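Local coordinates for SPBc2 prophage-derived uncharacterized protein YomS (Bacillus subtilis, PDB 6I5O) that is of unknown function but is encoded in a prophage lytic cassette, folds as an antiparallel beta domain and forms a pentamer in the crystal, at residues I12-S17 with V35-E40; E22-P27 with F101-V106; S51-F56 with S81-N86. One frame throughout, in Å; residues are numbered along the deposited sequence. Where two conformers were deposited one is given.

Contact 1 (I12-S17 with V35-E40)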
ATOM      1  N   ILE A  12     -15.583   6.655   2.605  1.00 12.91           N
ATOM      2  CA  ILE A  12     -15.175   7.226   1.312  1.00 13.08           C
ATOM      3  C   ILE A  12     -14.196   8.364   1.601  1.00 12.66           C
ATOM      4  O   ILE A  12     -14.219   8.958   2.681  1.00 12.93           O
ATOM      5  CB  ILE A  12     -16.407   7.757   0.554  1.00 13.89           C
ATOM      6  CG1 ILE A  12     -17.092   8.914   1.286  1.00 14.38           C
ATOM      7  CG2 ILE A  12     -17.381   6.612   0.279  1.00 14.70           C
ATOM      8  CD1 ILE A  12     -18.168   9.625   0.456  1.00 15.32           C
ATOM      9  N   PRO A  13     -13.307   8.636   0.645  1.00 12.90           N
ATOM     10  CA  PRO A  13     -12.355   9.734   0.831  1.00 12.96           C
ATOM     11  C   PRO A  13     -13.028  11.071   0.622  1.00 13.40           C
ATOM     12  O   PRO A  13     -14.035  11.194  -0.079  1.00 14.78           O
ATOM     13  CB  PRO A  13     -11.346   9.519  -0.290  1.00 12.93           C
ATOM     14  CG  PRO A  13     -12.141   8.814  -1.359  1.00 13.18           C
ATOM     15  CD  PRO A  13     -13.102   7.945  -0.636  1.00 13.11           C
ATOM     16  N   ASP A  14     -12.372  12.097   1.154  1.00 13.22           N
ATOM     17  CA  ASP A  14     -12.556  13.496   0.703  1.00 13.73           C
ATOM     18  C   ASP A  14     -11.759  13.672  -0.571  1.00 13.37           C
ATOM     19  O   ASP A  14     -10.648  13.179  -0.611  1.00 13.63           O
ATOM     20  CB  ASP A  14     -12.150  14.466   1.812  1.00 14.15           C
ATOM     21  CG  ASP A  14     -12.584  15.891   1.522  1.00 14.85           C
ATOM     22  OD1 ASP A  14     -13.673  16.080   0.946  1.00 16.04           O
ATOM     23  OD2 ASP A  14     -11.819  16.812   1.895  1.00 14.51           O
ATOM     24  N   LYS A  15     -12.269  14.463  -1.506  1.00 13.35           N
ATOM     25  CA  LYS A  15     -11.490  14.837  -2.696  1.00 13.20           C
ATOM     26  C   LYS A  15     -11.759  16.298  -3.013  1.00 14.14           C
ATOM     27  O   LYS A  15     -12.885  16.799  -2.747  1.00 15.48           O
ATOM     28  CB  LYS A  15     -11.867  14.014  -3.928  1.00 13.32           C
ATOM     29  CG  LYS A  15     -11.678  12.508  -3.744  1.00 13.17           C
ATOM     30  CD  LYS A  15     -11.951  11.768  -5.059  1.00 13.61           C
ATOM     31  CE  LYS A  15     -11.788  10.282  -4.989  1.00 13.68           C
ATOM     32  NZ  LYS A  15     -12.079   9.664  -6.305  1.00 14.02           N
ATOM     33  N   THR A  16     -10.780  16.939  -3.603  1.00 14.32           N
ATOM     34  CA  THR A  16     -11.025  18.258  -4.252  1.00 15.50           C
ATOM     35  C   THR A  16     -10.100  18.369  -5.445  1.00 16.12           C
ATOM     36  O   THR A  16      -9.204  17.584  -5.673  1.00 16.79           O
ATOM     37  CB  THR A  16     -10.944  19.393  -3.219  1.00 17.05           C
ATOM     38  OG1 THR A  16     -11.644  20.502  -3.839  1.00 20.33           O
ATOM     39  CG2 THR A  16      -9.527  19.712  -2.844  1.00 17.58           C
ATOM     40  N   SER A  17     -10.364  19.414  -6.235  0.60 17.00           N
ATOM     41  CA  SER A  17      -9.594  19.759  -7.442  0.60 17.89           C
ATOM     42  C   SER A  17      -8.814  21.038  -7.167  0.60 17.65           C
ATOM     43  O   SER A  17      -9.195  21.813  -6.273  0.60 19.41           O
ATOM     44  CB  SER A  17     -10.504  19.907  -8.623  0.60 19.01           C
ATOM     45  OG  SER A  17     -11.202  18.696  -8.876  0.60 19.78           O
ATOM     46  N   VAL A  35      -1.483  21.253   1.406  1.00 11.87           N
ATOM     47  CA  VAL A  35      -1.914  19.843   1.473  1.00 11.39           C
ATOM     48  C   VAL A  35      -3.045  19.657   2.464  1.00 11.29           C
ATOM     49  O   VAL A  35      -3.945  18.859   2.181  1.00 10.87           O
ATOM     50  CB  VAL A  35      -0.672  18.999   1.771  1.00 11.14           C
ATOM     51  CG1 VAL A  35      -1.121  17.557   2.071  1.00 11.28           C
ATOM     52  CG2 VAL A  35       0.305  19.019   0.593  1.00 11.69           C
ATOM     53  N   GLY A  36      -3.004  20.314   3.620  1.00 11.24           N
ATOM     54  CA  GLY A  36      -4.096  20.185   4.577  1.00 11.45           C
ATOM     55  C   GLY A  36      -4.275  18.738   5.028  1.00 10.94           C
ATOM     56  O   GLY A  36      -3.270  18.178   5.530  1.00 10.79           O
ATOM     57  N   HIS A  37      -5.477  18.202   4.885  1.00 11.32           N
ATOM     58  CA  HIS A  37      -5.743  16.836   5.348  1.00 11.10           C
ATOM     59  C   HIS A  37      -5.560  15.804   4.264  1.00 11.48           C
ATOM     60  O   HIS A  37      -5.895  14.630   4.515  1.00 11.87           O
ATOM     61  CB  HIS A  37      -7.094  16.765   6.042  1.00 11.35           C
ATOM     62  CG  HIS A  37      -8.274  17.021   5.180  1.00 11.41           C
ATOM     63  ND1 HIS A  37      -9.321  17.775   5.650  1.00 11.86           N
ATOM     64  CD2 HIS A  37      -8.596  16.561   3.943  1.00 11.27           C
ATOM     65  CE1 HIS A  37     -10.283  17.764   4.741  1.00 12.29           C
ATOM     66  NE2 HIS A  37      -9.840  17.058   3.658  1.00 11.56           N
ATOM     67  N   PHE A  38      -5.080  16.123   3.078  1.00 11.00           N
ATOM     68  CA  PHE A  38      -5.035  15.172   1.965  1.00 11.21           C
ATOM     69  C   PHE A  38      -3.799  14.285   2.062  1.00 11.32           C
ATOM     70  O   PHE A  38      -2.815  14.563   2.763  1.00 11.10           O
ATOM     71  CB  PHE A  38      -5.128  15.934   0.645  1.00 10.95           C
ATOM     72  CG  PHE A  38      -6.493  16.544   0.454  1.00 11.45           C
ATOM     73  CD1 PHE A  38      -7.587  15.763   0.121  1.00 11.49           C
ATOM     74  CD2 PHE A  38      -6.711  17.902   0.628  1.00 11.82           C
ATOM     75  CE1 PHE A  38      -8.848  16.319   0.043  1.00 12.46           C
ATOM     76  CE2 PHE A  38      -7.985  18.455   0.562  1.00 12.44           C
ATOM     77  CZ  PHE A  38      -9.046  17.671   0.186  1.00 12.62           C
ATOM     78  N   ARG A  39      -3.897  13.148   1.373  0.70 11.70           N
ATOM     79  CA  ARG A  39      -2.808  12.143   1.365  0.70 11.77           C
ATOM     80  C   ARG A  39      -2.167  11.969   0.001  0.70 11.60           C
ATOM     81  O   ARG A  39      -0.975  11.660  -0.055  0.70 11.26           O
ATOM     82  CB  ARG A  39      -3.311  10.759   1.797  0.70 12.84           C
ATOM     83  CG  ARG A  39      -3.904  10.645   3.200  0.70 13.95           C
ATOM     84  CD  ARG A  39      -4.526   9.231   3.334  0.70 15.08           C
ATOM     85  NE  ARG A  39      -5.237   8.944   4.561  0.70 16.79           N
ATOM     86  CZ  ARG A  39      -4.651   8.440   5.637  0.70 17.17           C
ATOM     87  NH1 ARG A  39      -3.348   8.348   5.671  0.70 16.68           N
ATOM     88  NH2 ARG A  39      -5.340   8.074   6.698  0.70 19.43           N
ATOM     89  N   GLU A  40      -2.946  12.052  -1.065  0.60 12.58           N
ATOM     90  CA  GLU A  40      -2.472  11.712  -2.418  0.60 12.90           C
ATOM     91  C   GLU A  40      -2.875  12.834  -3.382  0.60 12.44           C
ATOM     92  O   GLU A  40      -3.895  13.462  -3.195  0.60 12.28           O
ATOM     93  CB  GLU A  40      -3.093  10.376  -2.901  0.60 14.06           C
ATOM     94  CG  GLU A  40      -2.809   9.182  -2.005  0.60 15.62           C
ATOM     95  CD  GLU A  40      -3.562   7.922  -2.412  0.60 19.01           C
ATOM     96  OE1 GLU A  40      -4.862   7.946  -2.665  0.60 20.93           O
ATOM     97  OE2 GLU A  40      -2.843   6.889  -2.349  0.60 26.52           O
TER

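Contact 2 (E22-P27 with F101-V106)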
ATOM      1  N   GLU A  22      -3.598  27.596 -14.986  0.50 20.51           N
ATOM      2  CA  GLU A  22      -4.754  27.732 -15.877  0.50 22.95           C
ATOM      3  C   GLU A  22      -4.174  28.386 -17.106  0.50 23.72           C
ATOM      4  O   GLU A  22      -3.937  29.573 -17.070  0.50 25.45           O
ATOM      5  CB  GLU A  22      -5.666  28.839 -15.422  0.50 24.96           C
ATOM      6  CG  GLU A  22      -6.973  28.847 -16.146  0.50 27.42           C
ATOM      7  CD  GLU A  22      -7.969  29.093 -15.035  0.50 29.05           C
ATOM      8  OE1 GLU A  22      -8.102  28.179 -14.167  0.50 29.76           O
ATOM      9  OE2 GLU A  22      -8.466  30.249 -14.953  0.50 31.45           O
ATOM     10  N   ALA A  23      -3.471  28.197 -17.862  0.60 25.04           N
ATOM     11  CA  ALA A  23      -3.189  28.166 -19.334  0.60 25.22           C
ATOM     12  C   ALA A  23      -1.914  28.975 -19.456  0.60 24.54           C
ATOM     13  O   ALA A  23      -1.919  30.058 -20.011  0.60 25.25           O
ATOM     14  CB  ALA A  23      -4.334  28.704 -20.180  0.60 26.51           C
ATOM     15  N   ALA A  24      -0.845  28.399 -18.848  0.50 21.73           N
ATOM     16  CA  ALA A  24       0.481  29.032 -18.790  0.50 21.71           C
ATOM     17  C   ALA A  24       1.055  29.148 -20.190  0.50 22.10           C
ATOM     18  O   ALA A  24       1.102  28.128 -20.869  0.50 21.57           O
ATOM     19  CB  ALA A  24       1.385  28.240 -17.924  0.50 21.04           C
ATOM     20  N   THR A  25       1.499  30.346 -20.593  1.00 22.55           N
ATOM     21  CA  THR A  25       2.175  30.532 -21.898  1.00 23.34           C
ATOM     22  C   THR A  25       3.589  31.086 -21.709  1.00 23.62           C
ATOM     23  O   THR A  25       4.255  31.362 -22.696  1.00 24.32           O
ATOM     24  CB  THR A  25       1.331  31.438 -22.789  1.00 24.36           C
ATOM     25  OG1 THR A  25       1.253  32.717 -22.149  1.00 25.49           O
ATOM     26  CG2 THR A  25      -0.053  30.913 -23.063  1.00 24.24           C
ATOM     27  N   SER A  26       4.006  31.268 -20.472  1.00 22.60           N
ATOM     28  CA  SER A  26       5.385  31.648 -20.127  1.00 23.36           C
ATOM     29  C   SER A  26       5.747  31.021 -18.802  1.00 22.57           C
ATOM     30  O   SER A  26       4.854  30.550 -18.080  1.00 21.77           O
ATOM     31  CB  SER A  26       5.501  33.175 -20.066  1.00 25.21           C
ATOM     32  OG  SER A  26       4.585  33.658 -19.090  1.00 25.89           O
ATOM     33  N   PRO A  27       7.041  31.019 -18.441  1.00 22.08           N
ATOM     34  CA  PRO A  27       7.440  30.383 -17.193  1.00 21.12           C
ATOM     35  C   PRO A  27       6.781  31.011 -15.969  1.00 20.87           C
ATOM     36  O   PRO A  27       6.650  32.238 -15.863  1.00 22.50           O
ATOM     37  CB  PRO A  27       8.955  30.484 -17.196  1.00 21.54           C
ATOM     38  CG  PRO A  27       9.334  30.689 -18.628  1.00 22.51           C
ATOM     39  CD  PRO A  27       8.196  31.490 -19.216  1.00 22.92           C
ATOM     40  N   PHE A 101       3.998  22.982  -8.956  1.00 14.92           N
ATOM     41  CA  PHE A 101       4.363  22.412 -10.278  1.00 15.75           C
ATOM     42  C   PHE A 101       4.817  23.556 -11.149  1.00 16.22           C
ATOM     43  O   PHE A 101       3.930  24.279 -11.665  1.00 18.52           O
ATOM     44  CB  PHE A 101       3.163  21.673 -10.863  1.00 16.28           C
ATOM     45  CG  PHE A 101       2.927  20.423 -10.086  1.00 16.16           C
ATOM     46  CD1 PHE A 101       2.229  20.439  -8.875  1.00 16.42           C
ATOM     47  CD2 PHE A 101       3.575  19.242 -10.448  1.00 16.97           C
ATOM     48  CE1 PHE A 101       2.209  19.327  -8.057  1.00 17.13           C
ATOM     49  CE2 PHE A 101       3.513  18.128  -9.649  1.00 17.44           C
ATOM     50  CZ  PHE A 101       2.853  18.176  -8.457  1.00 17.16           C
ATOM     51  N   GLU A 102       6.110  23.751 -11.257  1.00 15.34           N
ATOM     52  CA  GLU A 102       6.689  24.933 -11.913  1.00 15.97           C
ATOM     53  C   GLU A 102       6.746  24.699 -13.425  1.00 16.50           C
ATOM     54  O   GLU A 102       7.311  23.677 -13.871  1.00 16.55           O
ATOM     55  CB  GLU A 102       8.102  25.170 -11.411  1.00 16.72           C
ATOM     56  CG  GLU A 102       8.765  26.376 -12.085  1.00 17.85           C
ATOM     57  CD  GLU A 102      10.078  26.774 -11.487  1.00 19.57           C
ATOM     58  OE1 GLU A 102      10.487  26.173 -10.454  1.00 20.33           O
ATOM     59  OE2 GLU A 102      10.597  27.819 -11.915  1.00 21.27           O
ATOM     60  N   VAL A 103       6.212  25.663 -14.197  1.00 16.91           N
ATOM     61  CA  VAL A 103       6.457  25.701 -15.652  1.00 17.60           C
ATOM     62  C   VAL A 103       7.808  26.376 -15.823  1.00 18.45           C
ATOM     63  O   VAL A 103       7.887  27.621 -15.661  1.00 18.55           O
ATOM     64  CB  VAL A 103       5.317  26.420 -16.390  1.00 18.27           C
ATOM     65  CG1 VAL A 103       5.638  26.586 -17.858  1.00 19.31           C
ATOM     66  CG2 VAL A 103       3.994  25.717 -16.177  1.00 17.60           C
ATOM     67  N   VAL A 104       8.831  25.583 -16.098  1.00 19.07           N
ATOM     68  CA  VAL A 104      10.205  26.096 -16.294  1.00 20.83           C
ATOM     69  C   VAL A 104      10.294  26.736 -17.681  1.00 21.10           C
ATOM     70  O   VAL A 104      10.990  27.773 -17.859  1.00 21.41           O
ATOM     71  CB  VAL A 104      11.211  24.949 -16.142  1.00 21.69           C
ATOM     72  CG1 VAL A 104      12.624  25.361 -16.514  1.00 23.52           C
ATOM     73  CG2 VAL A 104      11.179  24.444 -14.730  1.00 21.55           C
ATOM     74  N   SER A 105       9.630  26.137 -18.667  1.00 20.58           N
ATOM     75  CA  SER A 105       9.637  26.605 -20.048  1.00 22.06           C
ATOM     76  C   SER A 105       8.373  26.121 -20.725  1.00 20.97           C
ATOM     77  O   SER A 105       7.834  25.075 -20.325  1.00 19.78           O
ATOM     78  CB  SER A 105      10.881  26.164 -20.793  1.00 23.52           C
ATOM     79  OG  SER A 105      10.923  24.778 -20.928  1.00 25.48           O
ATOM     80  N   VAL A 106       7.922  26.841 -21.736  1.00 21.74           N
ATOM     81  CA  VAL A 106       6.742  26.420 -22.512  1.00 21.93           C
ATOM     82  C   VAL A 106       6.742  27.204 -23.820  1.00 23.26           C
ATOM     83  O   VAL A 106       7.070  28.391 -23.824  1.00 23.98           O
ATOM     84  CB  VAL A 106       5.417  26.643 -21.739  1.00 21.61           C
ATOM     85  CG1 VAL A 106       5.216  28.115 -21.326  1.00 22.28           C
ATOM     86  CG2 VAL A 106       4.236  26.118 -22.549  1.00 21.63           C
TER
HETATM   87  O   HOH W   1       7.266  31.296 -22.943  1.00 45.46           O

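Contact 3 (S51-F56 with S81-N86)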
ATOM      1  N   SER A  51       5.975  22.483 -26.844  0.70 25.04           N
ATOM      2  CA  SER A  51       7.074  22.031 -25.949  0.70 24.20           C
ATOM      3  C   SER A  51       6.861  22.621 -24.571  0.70 22.71           C
ATOM      4  O   SER A  51       6.227  23.630 -24.464  0.70 21.83           O
ATOM      5  CB  SER A  51       8.456  22.265 -26.484  0.70 25.38           C
ATOM      6  OG  SER A  51       8.667  23.622 -26.639  0.70 27.67           O
ATOM      7  N   ARG A  52       7.355  21.946 -23.546  1.00 21.41           N
ATOM      8  CA  ARG A  52       7.231  22.452 -22.166  1.00 20.32           C
ATOM      9  C   ARG A  52       8.158  21.663 -21.271  1.00 20.12           C
ATOM     10  O   ARG A  52       8.555  20.532 -21.622  1.00 20.54           O
ATOM     11  CB  ARG A  52       5.782  22.404 -21.658  1.00 19.71           C
ATOM     12  CG  ARG A  52       5.276  21.035 -21.189  1.00 19.28           C
ATOM     13  CD  ARG A  52       5.404  19.951 -22.256  1.00 19.62           C
ATOM     14  NE  ARG A  52       4.626  20.196 -23.458  1.00 20.38           N
ATOM     15  CZ  ARG A  52       4.712  19.478 -24.551  1.00 22.07           C
ATOM     16  NH1 ARG A  52       3.944  19.770 -25.591  1.00 23.50           N
ATOM     17  NH2 ARG A  52       5.604  18.497 -24.657  1.00 22.17           N
ATOM     18  N   GLU A  53       8.434  22.226 -20.117  0.70 20.10           N
ATOM     19  CA  GLU A  53       9.168  21.498 -19.057  0.70 20.15           C
ATOM     20  C   GLU A  53       8.498  21.876 -17.753  0.70 18.74           C
ATOM     21  O   GLU A  53       8.407  23.052 -17.416  0.70 18.17           O
ATOM     22  CB  GLU A  53      10.638  21.892 -19.048  0.70 22.56           C
ATOM     23  CG  GLU A  53      11.444  21.252 -17.976  0.70 23.94           C
ATOM     24  CD  GLU A  53      12.909  21.699 -17.980  0.70 26.23           C
ATOM     25  OE1 GLU A  53      13.339  22.439 -18.902  0.70 29.38           O
ATOM     26  OE2 GLU A  53      13.622  21.398 -16.991  0.70 29.00           O
ATOM     27  N   ILE A  54       8.033  20.843 -17.027  0.70 17.21           N
ATOM     28  CA  ILE A  54       7.349  21.008 -15.725  0.70 16.78           C
ATOM     29  C   ILE A  54       8.253  20.351 -14.685  0.70 16.58           C
ATOM     30  O   ILE A  54       8.616  19.192 -14.890  0.70 16.82           O
ATOM     31  CB  ILE A  54       5.960  20.341 -15.731  0.70 16.82           C
ATOM     32  CG1 ILE A  54       5.129  20.710 -16.959  0.70 17.62           C
ATOM     33  CG2 ILE A  54       5.251  20.603 -14.429  0.70 16.32           C
ATOM     34  CD1 ILE A  54       4.814  22.189 -17.084  0.70 17.64           C
ATOM     35  N   LYS A  55       8.585  21.087 -13.621  1.00 16.58           N
ATOM     36  CA  LYS A  55       9.321  20.470 -12.487  1.00 16.60           C
ATOM     37  C   LYS A  55       8.409  20.396 -11.287  1.00 15.74           C
ATOM     38  O   LYS A  55       7.604  21.281 -11.006  1.00 15.80           O
ATOM     39  CB  LYS A  55      10.548  21.307 -12.128  1.00 19.17           C
ATOM     40  CG  LYS A  55      11.676  21.109 -13.134  1.00 23.24           C
ATOM     41  CD  LYS A  55      12.929  21.794 -12.688  1.00 27.69           C
ATOM     42  CE  LYS A  55      14.203  21.091 -13.122  1.00 32.88           C
ATOM     43  NZ  LYS A  55      14.791  21.876 -14.204  1.00 36.16           N
ATOM     44  N   PHE A  56       8.493  19.254 -10.582  1.00 14.68           N
ATOM     45  CA  PHE A  56       7.587  18.906  -9.486  1.00 13.82           C
ATOM     46  C   PHE A  56       8.268  19.227  -8.169  1.00 13.61           C
ATOM     47  O   PHE A  56       9.431  18.807  -7.987  1.00 13.77           O
ATOM     48  CB  PHE A  56       7.263  17.425  -9.533  1.00 13.49           C
ATOM     49  CG  PHE A  56       6.890  16.823 -10.865  1.00 14.06           C
ATOM     50  CD1 PHE A  56       6.326  17.580 -11.878  1.00 14.20           C
ATOM     51  CD2 PHE A  56       7.080  15.473 -11.090  1.00 13.89           C
ATOM     52  CE1 PHE A  56       5.964  16.972 -13.069  1.00 14.63           C
ATOM     53  CE2 PHE A  56       6.736  14.865 -12.295  1.00 14.16           C
ATOM     54  CZ  PHE A  56       6.194  15.633 -13.283  1.00 14.85           C
ATOM     55  N   SER A  81      10.153  15.478 -12.922  1.00 15.90           N
ATOM     56  CA  SER A  81       9.896  16.507 -13.955  1.00 16.32           C
ATOM     57  C   SER A  81       9.352  15.805 -15.178  1.00 16.24           C
ATOM     58  O   SER A  81       9.466  14.584 -15.284  1.00 16.35           O
ATOM     59  CB  SER A  81      11.125  17.292 -14.287  1.00 17.48           C
ATOM     60  OG  SER A  81      12.146  16.463 -14.838  1.00 18.97           O
ATOM     61  N   THR A  82       8.863  16.581 -16.133  1.00 16.26           N
ATOM     62  CA  THR A  82       8.481  15.990 -17.426  1.00 17.40           C
ATOM     63  C   THR A  82       8.629  17.025 -18.535  1.00 18.12           C
ATOM     64  O   THR A  82       8.449  18.248 -18.294  1.00 18.46           O
ATOM     65  CB  THR A  82       7.049  15.437 -17.405  1.00 17.09           C
ATOM     66  OG1 THR A  82       6.841  14.771 -18.655  1.00 17.17           O
ATOM     67  CG2 THR A  82       5.981  16.479 -17.205  1.00 17.66           C
ATOM     68  N   LEU A  83       8.941  16.529 -19.707  1.00 18.25           N
ATOM     69  CA  LEU A  83       8.969  17.308 -20.962  1.00 19.78           C
ATOM     70  C   LEU A  83       7.728  17.030 -21.789  1.00 19.50           C
ATOM     71  O   LEU A  83       7.654  17.563 -22.916  1.00 19.92           O
ATOM     72  CB  LEU A  83      10.213  16.919 -21.763  1.00 21.88           C
ATOM     73  CG  LEU A  83      11.526  17.234 -21.064  1.00 23.05           C
ATOM     74  CD1 LEU A  83      12.707  16.777 -21.857  1.00 25.20           C
ATOM     75  CD2 LEU A  83      11.626  18.712 -20.748  1.00 24.01           C
ATOM     76  N   ASN A  84       6.804  16.213 -21.298  1.00 18.88           N
ATOM     77  CA  ASN A  84       5.663  15.753 -22.106  1.00 19.95           C
ATOM     78  C   ASN A  84       4.377  16.439 -21.655  1.00 18.90           C
ATOM     79  O   ASN A  84       4.285  16.928 -20.542  1.00 18.48           O
ATOM     80  CB  ASN A  84       5.505  14.238 -22.026  1.00 21.25           C
ATOM     81  CG  ASN A  84       6.684  13.536 -22.635  1.00 24.23           C
ATOM     82  OD1 ASN A  84       7.137  12.553 -22.047  1.00 31.23           O
ATOM     83  ND2 ASN A  84       7.176  13.958 -23.764  1.00 27.52           N
ATOM     84  N   THR A  85       3.386  16.403 -22.523  1.00 18.90           N
ATOM     85  CA  THR A  85       2.011  16.822 -22.209  1.00 18.55           C
ATOM     86  C   THR A  85       1.148  15.558 -22.215  1.00 18.25           C
ATOM     87  O   THR A  85       1.621  14.474 -22.650  1.00 19.39           O
ATOM     88  CB  THR A  85       1.538  17.908 -23.190  1.00 19.28           C
ATOM     89  OG1 THR A  85       0.291  18.453 -22.690  1.00 20.10           O
ATOM     90  CG2 THR A  85       1.435  17.368 -24.602  1.00 20.67           C
ATOM     91  N   ASN A  86      -0.100  15.717 -21.829  1.00 17.73           N
ATOM     92  CA  ASN A  86      -1.089  14.613 -21.771  1.00 17.29           C
ATOM     93  C   ASN A  86      -0.566  13.493 -20.861  1.00 16.77           C
ATOM     94  O   ASN A  86      -0.416  12.327 -21.338  1.00 17.08           O
ATOM     95  CB  ASN A  86      -1.476  14.113 -23.158  1.00 18.08           C
ATOM     96  CG  ASN A  86      -2.659  13.168 -23.062  1.00 18.46           C
ATOM     97  OD1 ASN A  86      -3.394  13.246 -22.082  1.00 18.31           O
ATOM     98  ND2 ASN A  86      -2.831  12.329 -24.070  1.00 19.92           N
TER
HETATM   99  O   HOH W   2       8.800  19.705 -24.380  1.00 21.89           O

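Contact 1 (I12-S17 with V35-E40)
A histidine-carboxylate hydrogen bond is the one polar link between the segments: His37 NE2 donates to Asp14 OD2 over 2.7 Å, although no regular pairing joins the two backbones. It ties the type II' beta turn Val35 to Phe38, through its third residue, to the break in the N-terminal strand of this antiparallel beta fold. The carboxylate uses its anti lone pair, the one turned away from OD1, and the imidazole is met at its edge, nearly in plane, though the N-H...O angle is 152°; the carboxylate and imidazole planes are steeply inclined. His37 CG is wedged between its own backbone N and carbonyl carbon (chi1 65°), which swings the ring back toward residues 12-17. In the same conformation the tilted imidazole turns its CD2 edge onto one face of Phe38, with CD2 3.7 Å above the centre of the phenyl ring.

Asp14 therefore sits in a corner made by two consecutive rings. Its OD2 is 3.4 Å from Phe38 CZ, the planes 22° apart, at the far end of the phenyl ring and not stacked on it. The imidazole N-H helps to set how the carboxylate is turned and would probably favour its charged form. The same residue is tied to Ser118 through its backbone, and Phe38 rests on Val116 and Ser118, so the C-terminal strand 110-117 runs beside the contact. Subunit interfaces lie close by: Gly36 O and Phe38 O accept from Lys15 NZ of the second subunit, while Lys15 of this chain reaches the equivalent turn of the third. Beyond Asp14, the Thr16 methyl comes up to the CZ/CE2 end of the phenyl ring, its CG2 3.7 Å from Phe38 CZ.

Contact 2 (E22-P27 with F101-V106)
The bulged strand 98-107 of the antiparallel sheet turns Val103 and Val106 to the loop 24-27 that leaves strand 21-24, and the two segments pack without a direct hydrogen bond between them. The classic beta bulge itself, Val104 and Ser105, lies opposite Glu53. Val106 carries much of the contact. Its CG1 is held between its own backbone N and carbonyl carbon (chi1 58°), and this places the methyl group on the peptide joining Thr25 to Ser26, 3.4 Å from Thr25 C. The other branch, CG2, turns to Ala24 O.

Val103 points to the same loop and meets it with both methyl groups: CG2 lies 4.0 Å from Ala24 CB, an apolar contact, while CG1 approaches Ser26 O. Between these two valines the chain bulges, and Pro27 fills the neighbouring position. Its CA makes a CH-O contact with Val103 O at 3.2 Å, bent to 123° at the hydrogen, and its CG rests 3.4 Å from Val104 O, so the proline ring lies along two successive carbonyl groups.

A water closes the outer end, donating to both Thr25 O and Val106 O at 3.0 Å each. It supplies the two protons that let these carbonyl oxygens, both acceptors, be joined. Val103 also bonds through its backbone to Ser28, just past the proline, and its side chain reaches Ile54 and Val110. The result is a connecting loop seated on Val103 and Val106, three residues apart yet both turned to it, and laid along a bulged strand of an antiparallel beta sheet.

Contact 3 (S51-F56 with S81-N86)
Leu83 O receives Arg52 NH2 at 2.8 Å, almost in the guanidinium plane, with the donor tilted 20° from the carbonyl plane. A water that accepts from Arg52 N donates to the same oxygen, so two donors grip it. The arginine chain bends at chi2 and chi3 (-56° and -62°) and folds back to bring its head there, while Ser49 takes NE. Thr85 CB lies over one guanidinium face, toward its rim.

Farther along, Ile54 and Thr82 form an antiparallel hydrogen-bonded pair: Ile54 N reaches Thr82 O and Thr82 N reaches Ile54 O, both at 2.9 Å. Thr82 OG1 also accepts from Asn84 N, an ST turn that bends the chain out of the strand, and is bonded to Glu87.

On one side of the sheet Glu53 and Leu83 run side by side, CB to CD2 3.7 Å, and Lys55 NZ forms a salt bridge with Glu53 OE2. On the other, Thr82 CG2 touches Ile54 CB and Phe56 CZ, and Ser81 N sits 3.5 Å above the Phe56 ring, toward its rim. Strand 51-59 is thus lined by short strand 81-82 and strand 98-107, with Phe56 meeting Phe91, Trp89 and Phe101.

How the contacts relate
Contacts 2 and 3 adjoin, their centres about 9 Å apart, because strands 98-107 and 51-59 are neighbours in the sheet: Val104 N probably bonds to Glu53 O, Glu102 N to Lys55 O, and Phe101 packs on Phe56. Contact 1 lies across the chain's centre, about 25 Å from contact 2 and 24 Å from contact 3, between centres. Along the sequence, contacts 1 and 2 interleave, contact 1 closes before contact 3 opens, and both segments of contact 3 fall between those of contact 2. All three reach the same antiparallel sheet; contact 1 lies at subunit interfaces, contact 3 reaches the third subunit through Asn86, and no other chain touches contact 2.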